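Local atomic coordinates of glucose-resistance amylase regulator (Weissella paramesenteroides ATCC 33313, PDB entry 4RK6), a protein that binds glucose between its two lobes and probably acts as a LacI-family transcriptional regulator that recognises cis-regulatory DNA. Residues K127-K136 with E161-H170; A197-I205 with I232-V240. All blocks are in the same frame, centred on the assembly; numbering follows the deposited sequence.

Contact 1 pairs two neighbouring parallel strands and the turns that follow them, and contact 2 sets a helix against a turn and strand; their centres lie about 15 Å apart, and both reach the same sheet of the periplasmic binding protein-like fold. They come in series: the first closes at H170 before the second opens at A197. Across the sheet, strand 163-166 is outermost within the chain, followed by 129-132, 192-195, 220-223 and 238-241, and helix 198-210 follows strand 192-195. The contacts meet where V200 packs CG1 on V132 O at 3.5 Å and A197 CB lies 3.6 Å from H170 CB. H170 and A197 both belong to the glucose pocket, so one end of segment 161-170 and one end of segment 197-205 border the sugar.

Contact 1: residues K127-K136 with E161-H170. With GLC (alpha-D-glucopyranose), chain C.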
ATOM      1  N   LYS A 127      -2.691 -19.341  26.859  1.00 24.25           N
ATOM      2  CA  LYS A 127      -2.218 -20.715  26.645  1.00 22.01           C
ATOM      3  C   LYS A 127      -2.696 -21.290  25.321  1.00 24.98           C
ATOM      4  O   LYS A 127      -1.939 -21.938  24.596  1.00 26.82           O
ATOM      5  CB  LYS A 127      -2.693 -21.615  27.794  1.00 29.05           C
ATOM      6  CG  LYS A 127      -1.738 -21.646  28.986  1.00 93.66           C
ATOM      7  CD  LYS A 127      -2.247 -22.468  30.168  1.00 87.55           C
ATOM      8  CE  LYS A 127      -2.275 -23.967  29.888  1.00102.57           C
ATOM      9  NZ  LYS A 127      -3.613 -24.454  29.445  1.00115.95           N
ATOM     10  N   ASN A 128      -3.966 -21.057  25.005  1.00 22.54           N
ATOM     11  CA  ASN A 128      -4.520 -21.488  23.739  1.00 20.19           C
ATOM     12  C   ASN A 128      -4.391 -20.388  22.697  1.00 22.34           C
ATOM     13  O   ASN A 128      -5.036 -19.352  22.824  1.00 22.39           O
ATOM     14  CB  ASN A 128      -5.969 -21.888  23.941  1.00 25.00           C
ATOM     15  CG  ASN A 128      -6.079 -23.109  24.834  1.00 31.30           C
ATOM     16  OD1 ASN A 128      -5.355 -24.087  24.636  1.00 28.05           O
ATOM     17  ND2 ASN A 128      -6.938 -23.048  25.813  1.00 30.20           N
ATOM     18  N   ILE A 129      -3.533 -20.613  21.706  1.00 23.26           N
ATOM     19  CA  ILE A 129      -3.086 -19.543  20.787  1.00 23.76           C
ATOM     20  C   ILE A 129      -3.146 -20.007  19.346  1.00 26.63           C
ATOM     21  O   ILE A 129      -2.746 -21.123  19.028  1.00 25.74           O
ATOM     22  CB  ILE A 129      -1.662 -19.045  21.126  1.00 20.59           C
ATOM     23  CG1 ILE A 129      -1.585 -18.596  22.581  1.00 22.41           C
ATOM     24  CG2 ILE A 129      -1.255 -17.882  20.224  1.00 20.93           C
ATOM     25  CD1 ILE A 129      -0.232 -18.135  23.058  1.00 23.97           C
ATOM     26  N   ALA A 130      -3.676 -19.159  18.473  1.00 21.77           N
ATOM     27  CA  ALA A 130      -3.742 -19.451  17.053  1.00 20.19           C
ATOM     28  C   ALA A 130      -2.696 -18.644  16.260  1.00 25.68           C
ATOM     29  O   ALA A 130      -2.403 -17.499  16.602  1.00 22.78           O
ATOM     30  CB  ALA A 130      -5.122 -19.171  16.518  1.00 23.78           C
ATOM     31  N   LEU A 131      -2.148 -19.267  15.216  1.00 21.96           N
ATOM     32  CA  LEU A 131      -1.412 -18.570  14.174  1.00 22.53           C
ATOM     33  C   LEU A 131      -2.350 -18.439  12.988  1.00 25.00           C
ATOM     34  O   LEU A 131      -2.867 -19.436  12.472  1.00 24.14           O
ATOM     35  CB  LEU A 131      -0.134 -19.340  13.786  1.00 21.35           C
ATOM     36  CG  LEU A 131       0.752 -18.659  12.734  1.00 24.17           C
ATOM     37  CD1 LEU A 131       1.454 -17.452  13.324  1.00 23.57           C
ATOM     38  CD2 LEU A 131       1.802 -19.625  12.203  1.00 24.40           C
ATOM     39  N   VAL A 132      -2.581 -17.195  12.561  1.00 20.86           N
ATOM     40  CA  VAL A 132      -3.535 -16.895  11.486  1.00 24.28           C
ATOM     41  C   VAL A 132      -2.838 -16.114  10.388  1.00 25.75           C
ATOM     42  O   VAL A 132      -2.169 -15.135  10.655  1.00 22.73           O
ATOM     43  CB  VAL A 132      -4.762 -16.081  11.983  1.00 21.65           C
ATOM     44  CG1 VAL A 132      -5.736 -15.830  10.845  1.00 21.54           C
ATOM     45  CG2 VAL A 132      -5.460 -16.819  13.119  1.00 25.08           C
ATOM     46  N   GLY A 133      -2.979 -16.571   9.152  1.00 18.49           N
ATOM     47  CA  GLY A 133      -2.347 -15.942   8.020  1.00 19.34           C
ATOM     48  C   GLY A 133      -1.793 -16.982   7.076  1.00 23.05           C
ATOM     49  O   GLY A 133      -2.497 -17.920   6.689  1.00 23.08           O
ATOM     50  N   ASP A 134      -0.541 -16.810   6.686  1.00 21.16           N
ATOM     51  CA  ASP A 134       0.116 -17.773   5.809  1.00 19.88           C
ATOM     52  C   ASP A 134       0.694 -18.919   6.659  1.00 27.49           C
ATOM     53  O   ASP A 134       1.787 -18.818   7.201  1.00 25.24           O
ATOM     54  CB  ASP A 134       1.156 -17.071   4.933  1.00 24.88           C
ATOM     55  CG  ASP A 134       1.752 -17.991   3.883  1.00 37.51           C
ATOM     56  OD1 ASP A 134       1.458 -19.191   3.912  1.00 30.46           O
ATOM     57  OD2 ASP A 134       2.500 -17.511   3.020  1.00 41.64           O
ATOM     58  N   THR A 135      -0.085 -19.996   6.787  1.00 23.36           N
ATOM     59  CA  THR A 135       0.254 -21.115   7.681  1.00 22.80           C
ATOM     60  C   THR A 135       0.345 -22.450   6.935  1.00 27.63           C
ATOM     61  O   THR A 135       0.529 -23.487   7.561  1.00 31.03           O
ATOM     62  CB  THR A 135      -0.773 -21.299   8.812  1.00 26.12           C
ATOM     63  OG1 THR A 135      -2.007 -21.802   8.286  1.00 25.80           O
ATOM     64  CG2 THR A 135      -1.046 -20.006   9.558  1.00 25.67           C
ATOM     65  N   LYS A 136       0.204 -22.414   5.619  1.00 26.29           N
ATOM     66  CA  LYS A 136       0.136 -23.640   4.815  1.00 32.39           C
ATOM     67  C   LYS A 136       1.485 -24.335   4.635  1.00 34.22           C
ATOM     68  O   LYS A 136       2.549 -23.702   4.644  1.00 25.90           O
ATOM     69  CB  LYS A 136      -0.445 -23.342   3.433  1.00 35.44           C
ATOM     70  CG  LYS A 136       0.367 -22.387   2.567  1.00 37.94           C
ATOM     71  CD  LYS A 136      -0.381 -22.021   1.289  1.00 38.41           C
ATOM     72  CE  LYS A 136       0.486 -21.219   0.325  1.00 36.12           C
ATOM     73  NZ  LYS A 136       0.859 -19.862   0.833  1.00 33.70           N
ATOM     74  N   GLU A 161      -2.737 -29.596  21.649  1.00 30.40           N
ATOM     75  CA  GLU A 161      -4.101 -29.142  21.958  1.00 35.40           C
ATOM     76  C   GLU A 161      -4.208 -27.624  22.233  1.00 27.39           C
ATOM     77  O   GLU A 161      -5.295 -27.077  22.228  1.00 28.33           O
ATOM     78  CB  GLU A 161      -4.682 -29.903  23.156  1.00 39.29           C
ATOM     79  CG  GLU A 161      -4.108 -29.494  24.507  1.00 41.54           C
ATOM     80  CD  GLU A 161      -4.501 -30.435  25.633  1.00 90.91           C
ATOM     81  OE1 GLU A 161      -5.662 -30.897  25.662  1.00 76.35           O
ATOM     82  OE2 GLU A 161      -3.645 -30.706  26.500  1.00 68.58           O
ATOM     83  N   ASN A 162      -3.085 -26.977  22.496  1.00 29.00           N
ATOM     84  CA  ASN A 162      -3.044 -25.514  22.698  1.00 34.70           C
ATOM     85  C   ASN A 162      -2.741 -24.726  21.421  1.00 26.73           C
ATOM     86  O   ASN A 162      -2.735 -23.492  21.441  1.00 26.60           O
ATOM     87  CB  ASN A 162      -1.945 -25.181  23.691  1.00 27.05           C
ATOM     88  CG  ASN A 162      -2.105 -25.900  25.008  1.00 34.25           C
ATOM     89  OD1 ASN A 162      -1.191 -26.592  25.461  1.00 32.23           O
ATOM     90  ND2 ASN A 162      -3.254 -25.729  25.636  1.00 29.26           N
ATOM     91  N   ILE A 163      -2.424 -25.442  20.349  1.00 25.77           N
ATOM     92  CA  ILE A 163      -1.858 -24.863  19.125  1.00 27.13           C
ATOM     93  C   ILE A 163      -2.911 -24.898  18.032  1.00 32.23           C
ATOM     94  O   ILE A 163      -3.420 -25.967  17.699  1.00 27.87           O
ATOM     95  CB  ILE A 163      -0.602 -25.656  18.682  1.00 24.16           C
ATOM     96  CG1 ILE A 163       0.524 -25.439  19.697  1.00 28.57           C
ATOM     97  CG2 ILE A 163      -0.185 -25.257  17.272  1.00 27.97           C
ATOM     98  CD1 ILE A 163       1.685 -26.384  19.524  1.00 30.89           C
ATOM     99  N   PHE A 164      -3.260 -23.729  17.491  1.00 23.93           N
ATOM    100  CA  PHE A 164      -4.266 -23.631  16.424  1.00 22.70           C
ATOM    101  C   PHE A 164      -3.703 -22.903  15.216  1.00 23.06           C
ATOM    102  O   PHE A 164      -2.899 -22.013  15.366  1.00 26.03           O
ATOM    103  CB  PHE A 164      -5.520 -22.917  16.942  1.00 22.53           C
ATOM    104  CG  PHE A 164      -6.148 -23.590  18.119  1.00 25.72           C
ATOM    105  CD1 PHE A 164      -5.629 -23.399  19.400  1.00 24.04           C
ATOM    106  CD2 PHE A 164      -7.227 -24.440  17.950  1.00 27.09           C
ATOM    107  CE1 PHE A 164      -6.199 -24.032  20.497  1.00 28.35           C
ATOM    108  CE2 PHE A 164      -7.796 -25.074  19.040  1.00 25.33           C
ATOM    109  CZ  PHE A 164      -7.278 -24.877  20.303  1.00 28.53           C
ATOM    110  N   LEU A 165      -4.114 -23.315  14.021  1.00 21.35           N
ATOM    111  CA  LEU A 165      -3.609 -22.763  12.776  1.00 23.47           C
ATOM    112  C   LEU A 165      -4.756 -22.417  11.846  1.00 34.92           C
ATOM    113  O   LEU A 165      -5.733 -23.150  11.782  1.00 31.69           O
ATOM    114  CB  LEU A 165      -2.737 -23.784  12.050  1.00 29.45           C
ATOM    115  CG  LEU A 165      -1.525 -24.310  12.797  1.00 26.21           C
ATOM    116  CD1 LEU A 165      -0.895 -25.477  12.053  1.00 35.95           C
ATOM    117  CD2 LEU A 165      -0.508 -23.204  13.014  1.00 27.14           C
ATOM    118  N   TYR A 166      -4.631 -21.327  11.100  1.00 23.13           N
ATOM    119  CA  TYR A 166      -5.563 -21.068  10.001  1.00 23.24           C
ATOM    120  C   TYR A 166      -4.973 -20.205   8.937  1.00 26.38           C
ATOM    121  O   TYR A 166      -4.422 -19.153   9.238  1.00 22.90           O
ATOM    122  CB  TYR A 166      -6.839 -20.376  10.486  1.00 21.79           C
ATOM    123  CG  TYR A 166      -7.858 -20.160   9.386  1.00 20.35           C
ATOM    124  CD1 TYR A 166      -7.794 -19.042   8.557  1.00 19.53           C
ATOM    125  CD2 TYR A 166      -8.857 -21.112   9.132  1.00 27.57           C
ATOM    126  CE1 TYR A 166      -8.702 -18.849   7.541  1.00 27.50           C
ATOM    127  CE2 TYR A 166      -9.784 -20.921   8.111  1.00 29.35           C
ATOM    128  CZ  TYR A 166      -9.691 -19.785   7.320  1.00 32.29           C
ATOM    129  OH  TYR A 166     -10.565 -19.537   6.306  1.00 30.24           O
ATOM    130  N   GLY A 167      -5.135 -20.634   7.685  1.00 24.09           N
ATOM    131  CA  GLY A 167      -4.967 -19.731   6.549  1.00 20.25           C
ATOM    132  C   GLY A 167      -3.855 -20.065   5.578  1.00 21.36           C
ATOM    133  O   GLY A 167      -2.875 -20.737   5.927  1.00 24.52           O
ATOM    134  N   ASN A 168      -4.021 -19.549   4.366  1.00 23.36           N
ATOM    135  CA  ASN A 168      -3.091 -19.746   3.242  1.00 25.56           C
ATOM    136  C   ASN A 168      -2.385 -18.495   2.749  1.00 27.15           C
ATOM    137  O   ASN A 168      -1.588 -18.582   1.823  1.00 27.86           O
ATOM    138  CB  ASN A 168      -3.861 -20.327   2.062  1.00 26.33           C
ATOM    139  CG  ASN A 168      -4.438 -21.677   2.383  1.00 43.16           C
ATOM    140  OD1 ASN A 168      -3.749 -22.513   2.948  1.00 33.45           O
ATOM    141  ND2 ASN A 168      -5.712 -21.887   2.063  1.00 37.68           N
ATOM    142  N   ASP A 169      -2.687 -17.331   3.326  1.00 25.40           N
ATOM    143  CA  ASP A 169      -2.054 -16.110   2.839  1.00 21.75           C
ATOM    144  C   ASP A 169      -2.181 -14.988   3.860  1.00 20.63           C
ATOM    145  O   ASP A 169      -2.816 -15.166   4.899  1.00 22.54           O
ATOM    146  CB  ASP A 169      -2.620 -15.715   1.465  1.00 25.28           C
ATOM    147  CG  ASP A 169      -4.071 -15.269   1.501  1.00 31.05           C
ATOM    148  OD1 ASP A 169      -4.529 -14.648   2.482  1.00 25.65           O
ATOM    149  OD2 ASP A 169      -4.753 -15.498   0.478  1.00 37.74           O
ATOM    150  N   HIS A 170      -1.585 -13.835   3.537  1.00 22.10           N
ATOM    151  CA  HIS A 170      -1.464 -12.728   4.498  1.00 21.53           C
ATOM    152  C   HIS A 170      -2.572 -11.684   4.321  1.00 25.21           C
ATOM    153  O   HIS A 170      -2.385 -10.522   4.702  1.00 24.65           O
ATOM    154  CB  HIS A 170      -0.134 -11.993   4.277  1.00 26.43           C
ATOM    155  CG  HIS A 170       1.078 -12.819   4.519  1.00 22.64           C
ATOM    156  ND1 HIS A 170       1.414 -13.307   5.764  1.00 24.42           N
ATOM    157  CD2 HIS A 170       2.078 -13.188   3.681  1.00 23.55           C
ATOM    158  CE1 HIS A 170       2.548 -13.976   5.678  1.00 26.39           C
ATOM    159  NE2 HIS A 170       2.968 -13.922   4.423  1.00 25.78           N
TER
HETATM  160  C1  GLC C 401       6.743 -11.478   3.439  1.00 48.41           C
HETATM  161  C2  GLC C 401       7.985 -11.146   4.266  1.00 29.09           C
HETATM  162  C3  GLC C 401       7.733 -11.181   5.760  1.00 25.54           C
HETATM  163  C4  GLC C 401       6.448 -10.415   6.083  1.00 19.81           C
HETATM  164  C5  GLC C 401       5.296 -11.098   5.343  1.00 28.21           C
HETATM  165  C6  GLC C 401       3.966 -10.388   5.586  1.00 23.10           C
HETATM  166  O1  GLC C 401       6.645 -12.849   3.400  1.00 33.22           O
HETATM  167  O2  GLC C 401       9.035 -12.071   3.991  1.00 30.58           O
HETATM  168  O3  GLC C 401       8.863 -10.551   6.354  1.00 25.92           O
HETATM  169  O4  GLC C 401       6.250 -10.378   7.464  1.00 22.26           O
HETATM  170  O5  GLC C 401       5.501 -11.036   3.956  1.00 30.84           O
HETATM  171  O6  GLC C 401       4.004  -9.073   5.125  1.00 26.12           O
HETATM  172  O   HOH W   1      -4.269 -27.167  27.949  1.00 47.41           O
HETATM  173  O   HOH W   2      -7.066 -26.430  24.335  1.00 35.61           O
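The ring of H170 is sandwiched between protein and sugar: D134 CB lies over one face, 3.7 Å from the ring centroid in a CH-pi contact, while C6 of the alpha-D-glucopyranose sits over the centre of the opposite face. The carboxylate plane of D134 is turned 68° from the ring, and it is the methylene that touches, CB lying 3.5 Å from H170 CE1. T196 bonds H170 ND1 and also the backbone N of D134, fixing both partners from outside the segments.

Behind this pocket edge, 129-132 and 163-166 run parallel as neighbouring strands of a beta-alpha-beta unit whose crossover is helix 144-155. The ladder runs from I129 N on N162 O to G133 N on Y166 O, both 3.0 Å. A130 CB meets F164 CB on one face; L131 CB meets L165 CD2 on the other, where F149 of the crossover helix also touches L131.

Past the strands, T135 grips G167 O twice. Its OG1 donates at 2.7 Å in the carbonyl plane, on a lone pair, while its N comes from above that plane; chi1 of 71° places OG1 between backbone N and carbonyl carbon, facing this acceptor. K136 NZ donates to N168 O at 2.9 Å and forms a salt bridge with D134 OD1 at 3.2 Å. At the far end N162 ND2 gives N128 OD1 a nearly straight bond (2.8 Å, 174°).

H170 thus offers glucose a ring face while T196 takes up its ND1; hydrogen bonds to the sugar come from residues such as D225 and R145.

Contact 2: residues A197-I205 with I232-V240; sequences ADMVGQGLI and IARPKLTTV
I205 and L237 point at each other tip to tip, CD1 of the isoleucine lying 3.8 Å from L237 CD2. The I205 chain is extended (chi2 174°), which carries CD1 past the helix surface to A233 CB and P235 CD as well; CG2, the other branch, rests 3.6 Å from R234 O. L237 sends CD1 over the helix backbone, 4.2 Å from G201 C, where the glycine has no side chain to intervene.

This is the helix-on-sheet packing of an alpha/beta sandwich of the periplasmic binding protein type: helix 198-210 lies against the chain entering strand 238-241, with I221 of strand 220-223 touching both I205 and L237. A cis peptide before P235 shapes the turn that meets the helix.

Q202 bends at chi2 (71°), bringing OE1 to 3.7 Å from A233 CB; Q229 bonds that oxygen. Q202 NE2 donates to a water at 2.9 Å, which also accepts from R234 N, bridging helix and turn. Nearer the sugar, the side chains of D198 and T239 cross at a slant, OD1 of D198 lying 3.6 Å from OG1 of T239, a distance at which no bond is assigned; T223 OG1 hydrogen-bonds both atoms. At the subunit interface R234 NE forms a salt bridge with D210 OD1 of the second subunit.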
ATOM      1  N   ALA A 197       0.552 -11.089   9.183  1.00 20.40           N
ATOM      2  CA  ALA A 197       0.733  -9.756   8.601  1.00 20.21           C
ATOM      3  C   ALA A 197      -0.273  -8.818   9.202  1.00 18.27           C
ATOM      4  O   ALA A 197      -1.293  -9.251   9.747  1.00 20.60           O
ATOM      5  CB  ALA A 197       0.601  -9.793   7.093  1.00 22.28           C
ATOM      6  N   ASP A 198       0.021  -7.519   9.166  1.00 20.92           N
ATOM      7  CA  ASP A 198      -0.873  -6.534   9.781  1.00 20.46           C
ATOM      8  C   ASP A 198      -2.346  -6.622   9.305  1.00 18.69           C
ATOM      9  O   ASP A 198      -3.272  -6.519  10.122  1.00 20.56           O
ATOM     10  CB  ASP A 198      -0.378  -5.107   9.544  1.00 19.44           C
ATOM     11  CG  ASP A 198       1.037  -4.880  10.072  1.00 22.57           C
ATOM     12  OD1 ASP A 198       1.445  -5.490  11.091  1.00 21.04           O
ATOM     13  OD2 ASP A 198       1.720  -4.060   9.432  1.00 24.51           O
HETATM   14  N   MSE A 199      -2.549  -6.821   8.003  1.00 18.45           N
HETATM   15  CA  MSE A 199      -3.909  -6.844   7.418  1.00 21.56           C
HETATM   16  C   MSE A 199      -4.681  -8.034   7.956  1.00 20.12           C
HETATM   17  O   MSE A 199      -5.879  -7.952   8.119  1.00 20.68           O
HETATM   18  CB  MSE A 199      -3.868  -6.854   5.887  1.00 23.75           C
HETATM   19  CG  MSE A 199      -3.789  -5.445   5.347  1.00 46.98           C
HETATM   20 SE   MSE A 199      -5.543  -4.610   5.659  1.00 34.72          SE
HETATM   21  CE  MSE A 199      -5.108  -3.131   4.435  1.00 58.25           C
ATOM     22  N   VAL A 200      -3.995  -9.134   8.278  1.00 18.41           N
ATOM     23  CA  VAL A 200      -4.663 -10.278   8.892  1.00 19.94           C
ATOM     24  C   VAL A 200      -5.267  -9.825  10.219  1.00 19.19           C
ATOM     25  O   VAL A 200      -6.410 -10.157  10.546  1.00 19.63           O
ATOM     26  CB  VAL A 200      -3.699 -11.462   9.099  1.00 20.06           C
ATOM     27  CG1 VAL A 200      -4.375 -12.603   9.853  1.00 19.46           C
ATOM     28  CG2 VAL A 200      -3.126 -11.927   7.775  1.00 22.10           C
ATOM     29  N   GLY A 201      -4.499  -9.063  10.997  1.00 20.04           N
ATOM     30  CA  GLY A 201      -4.965  -8.519  12.261  1.00 18.34           C
ATOM     31  C   GLY A 201      -6.164  -7.592  12.096  1.00 21.24           C
ATOM     32  O   GLY A 201      -7.109  -7.633  12.875  1.00 19.33           O
ATOM     33  N   GLN A 202      -6.138  -6.773  11.053  1.00 18.12           N
ATOM     34  CA  GLN A 202      -7.271  -5.908  10.776  1.00 19.20           C
ATOM     35  C   GLN A 202      -8.542  -6.737  10.455  1.00 20.76           C
ATOM     36  O   GLN A 202      -9.668  -6.364  10.835  1.00 20.72           O
ATOM     37  CB  GLN A 202      -6.926  -4.957   9.650  1.00 21.05           C
ATOM     38  CG  GLN A 202      -8.032  -4.018   9.260  1.00 23.74           C
ATOM     39  CD  GLN A 202      -8.290  -2.968  10.312  1.00 24.93           C
ATOM     40  OE1 GLN A 202      -7.580  -1.947  10.371  1.00 30.30           O
ATOM     41  NE2 GLN A 202      -9.298  -3.197  11.149  1.00 22.71           N
ATOM     42  N   GLY A 203      -8.353  -7.822   9.729  1.00 19.84           N
ATOM     43  CA  GLY A 203      -9.463  -8.735   9.378  1.00 18.69           C
ATOM     44  C   GLY A 203     -10.076  -9.345  10.607  1.00 21.30           C
ATOM     45  O   GLY A 203     -11.287  -9.424  10.733  1.00 21.73           O
ATOM     46  N   LEU A 204      -9.220  -9.779  11.520  1.00 18.18           N
ATOM     47  CA  LEU A 204      -9.666 -10.329  12.792  1.00 20.77           C
ATOM     48  C   LEU A 204     -10.461  -9.305  13.616  1.00 19.27           C
ATOM     49  O   LEU A 204     -11.532  -9.620  14.167  1.00 19.25           O
ATOM     50  CB  LEU A 204      -8.460 -10.770  13.603  1.00 20.61           C
ATOM     51  CG  LEU A 204      -7.792 -12.067  13.127  1.00 17.62           C
ATOM     52  CD1 LEU A 204      -6.403 -12.164  13.727  1.00 19.75           C
ATOM     53  CD2 LEU A 204      -8.625 -13.254  13.553  1.00 23.40           C
ATOM     54  N   ILE A 205      -9.951  -8.075  13.706  1.00 18.27           N
ATOM     55  CA  ILE A 205     -10.653  -7.026  14.440  1.00 19.36           C
ATOM     56  C   ILE A 205     -12.059  -6.820  13.871  1.00 20.84           C
ATOM     57  O   ILE A 205     -13.054  -6.774  14.617  1.00 19.76           O
ATOM     58  CB  ILE A 205      -9.876  -5.700  14.389  1.00 19.11           C
ATOM     59  CG1 ILE A 205      -8.671  -5.764  15.328  1.00 19.62           C
ATOM     60  CG2 ILE A 205     -10.795  -4.528  14.741  1.00 21.44           C
ATOM     61  CD1 ILE A 205      -7.792  -4.537  15.219  1.00 22.61           C
ATOM     62  N   ILE A 232      -3.726   2.625  12.492  1.00 19.32           N
ATOM     63  CA  ILE A 232      -5.063   3.125  12.108  1.00 21.73           C
ATOM     64  C   ILE A 232      -6.173   2.166  12.535  1.00 22.04           C
ATOM     65  O   ILE A 232      -7.334   2.553  12.594  1.00 22.48           O
ATOM     66  CB  ILE A 232      -5.176   3.528  10.613  1.00 28.34           C
ATOM     67  CG1 ILE A 232      -5.179   2.343   9.686  1.00 29.64           C
ATOM     68  CG2 ILE A 232      -4.059   4.471  10.209  1.00 28.23           C
ATOM     69  CD1 ILE A 232      -5.196   2.732   8.216  1.00 49.32           C
ATOM     70  N   ALA A 233      -5.812   0.928  12.866  1.00 21.49           N
ATOM     71  CA  ALA A 233      -6.757  -0.028  13.444  1.00 23.02           C
ATOM     72  C   ALA A 233      -7.270   0.502  14.768  1.00 22.21           C
ATOM     73  O   ALA A 233      -6.580   1.277  15.461  1.00 20.76           O
ATOM     74  CB  ALA A 233      -6.081  -1.374  13.681  1.00 21.24           C
ATOM     75  N   ARG A 234      -8.474   0.080  15.124  1.00 18.96           N
ATOM     76  CA  ARG A 234      -9.049   0.381  16.428  1.00 18.39           C
ATOM     77  C   ARG A 234      -9.677  -0.881  16.971  1.00 22.78           C
ATOM     78  O   ARG A 234     -10.677  -1.351  16.426  1.00 22.73           O
ATOM     79  CB  ARG A 234     -10.075   1.523  16.343  1.00 24.55           C
ATOM     80  CG  ARG A 234      -9.467   2.884  16.018  1.00 20.13           C
ATOM     81  CD  ARG A 234      -8.714   3.482  17.207  1.00 21.79           C
ATOM     82  NE  ARG A 234      -8.158   4.811  16.943  1.00 21.43           N
ATOM     83  CZ  ARG A 234      -7.043   5.079  16.254  1.00 24.96           C
ATOM     84  NH1 ARG A 234      -6.329   4.118  15.665  1.00 19.65           N
ATOM     85  NH2 ARG A 234      -6.651   6.345  16.122  1.00 23.98           N
ATOM     86  N   PRO A 235      -9.098  -1.465  18.020  1.00 21.62           N
ATOM     87  CA  PRO A 235      -7.953  -0.932  18.772  1.00 22.39           C
ATOM     88  C   PRO A 235      -6.643  -0.966  18.007  1.00 24.27           C
ATOM     89  O   PRO A 235      -6.447  -1.825  17.120  1.00 22.33           O
ATOM     90  CB  PRO A 235      -7.845  -1.920  19.942  1.00 25.17           C
ATOM     91  CG  PRO A 235      -8.313  -3.219  19.357  1.00 22.97           C
ATOM     92  CD  PRO A 235      -9.465  -2.817  18.474  1.00 22.80           C
ATOM     93  N   LYS A 236      -5.724  -0.059  18.348  1.00 17.66           N
ATOM     94  CA  LYS A 236      -4.391  -0.089  17.746  0.50 17.29           C
ATOM     95  C   LYS A 236      -3.751  -1.447  18.044  1.00 19.97           C
ATOM     96  O   LYS A 236      -3.883  -1.982  19.152  1.00 20.61           O
ATOM     97  CB  LYS A 236      -3.516   1.047  18.284  0.50 21.68           C
ATOM     98  CG  LYS A 236      -3.937   2.445  17.823  0.50 25.29           C
ATOM     99  CD  LYS A 236      -3.151   3.528  18.553  0.50 28.07           C
ATOM    100  CE  LYS A 236      -3.395   4.920  17.974  0.50 40.61           C
ATOM    101  NZ  LYS A 236      -2.577   5.227  16.762  0.50 29.85           N
ATOM    102  N   LEU A 237      -3.049  -1.978  17.058  1.00 18.88           N
ATOM    103  CA  LEU A 237      -2.517  -3.341  17.144  1.00 16.32           C
ATOM    104  C   LEU A 237      -1.123  -3.401  17.723  1.00 20.70           C
ATOM    105  O   LEU A 237      -0.197  -2.730  17.257  1.00 19.21           O
ATOM    106  CB  LEU A 237      -2.531  -4.004  15.762  1.00 20.19           C
ATOM    107  CG  LEU A 237      -3.905  -4.425  15.279  1.00 19.81           C
ATOM    108  CD1 LEU A 237      -3.935  -4.502  13.757  1.00 20.32           C
ATOM    109  CD2 LEU A 237      -4.312  -5.764  15.919  1.00 20.72           C
ATOM    110  N   THR A 238      -1.003  -4.240  18.742  1.00 18.81           N
ATOM    111  CA  THR A 238       0.289  -4.695  19.257  1.00 18.99           C
ATOM    112  C   THR A 238       0.956  -5.469  18.127  1.00 19.71           C
ATOM    113  O   THR A 238       0.298  -6.250  17.398  1.00 18.91           O
ATOM    114  CB  THR A 238       0.065  -5.538  20.507  1.00 21.09           C
ATOM    115  OG1 THR A 238      -0.488  -4.684  21.525  1.00 19.61           O
ATOM    116  CG2 THR A 238       1.362  -6.147  21.027  1.00 19.24           C
ATOM    117  N   THR A 239       2.249  -5.217  17.918  1.00 17.95           N
ATOM    118  CA  THR A 239       2.895  -5.687  16.711  1.00 18.39           C
ATOM    119  C   THR A 239       4.409  -5.887  16.912  1.00 24.71           C
ATOM    120  O   THR A 239       5.040  -5.176  17.718  1.00 21.22           O
ATOM    121  CB  THR A 239       2.624  -4.701  15.551  1.00 20.11           C
ATOM    122  OG1 THR A 239       3.040  -5.270  14.312  1.00 21.29           O
ATOM    123  CG2 THR A 239       3.330  -3.341  15.759  1.00 21.00           C
ATOM    124  N   VAL A 240       4.978  -6.859  16.198  1.00 23.73           N
ATOM    125  CA  VAL A 240       6.438  -6.908  15.999  1.00 23.18           C
ATOM    126  C   VAL A 240       6.769  -6.068  14.791  1.00 21.13           C
ATOM    127  O   VAL A 240       6.449  -6.409  13.636  1.00 23.82           O
ATOM    128  CB  VAL A 240       7.007  -8.338  15.847  1.00 25.24           C
ATOM    129  CG1 VAL A 240       8.485  -8.307  15.422  1.00 28.31           C
ATOM    130  CG2 VAL A 240       6.855  -9.086  17.152  1.00 27.84           C
TER
HETATM  131  O   HOH W   3     -10.183  -1.074  12.977  1.00 23.45           O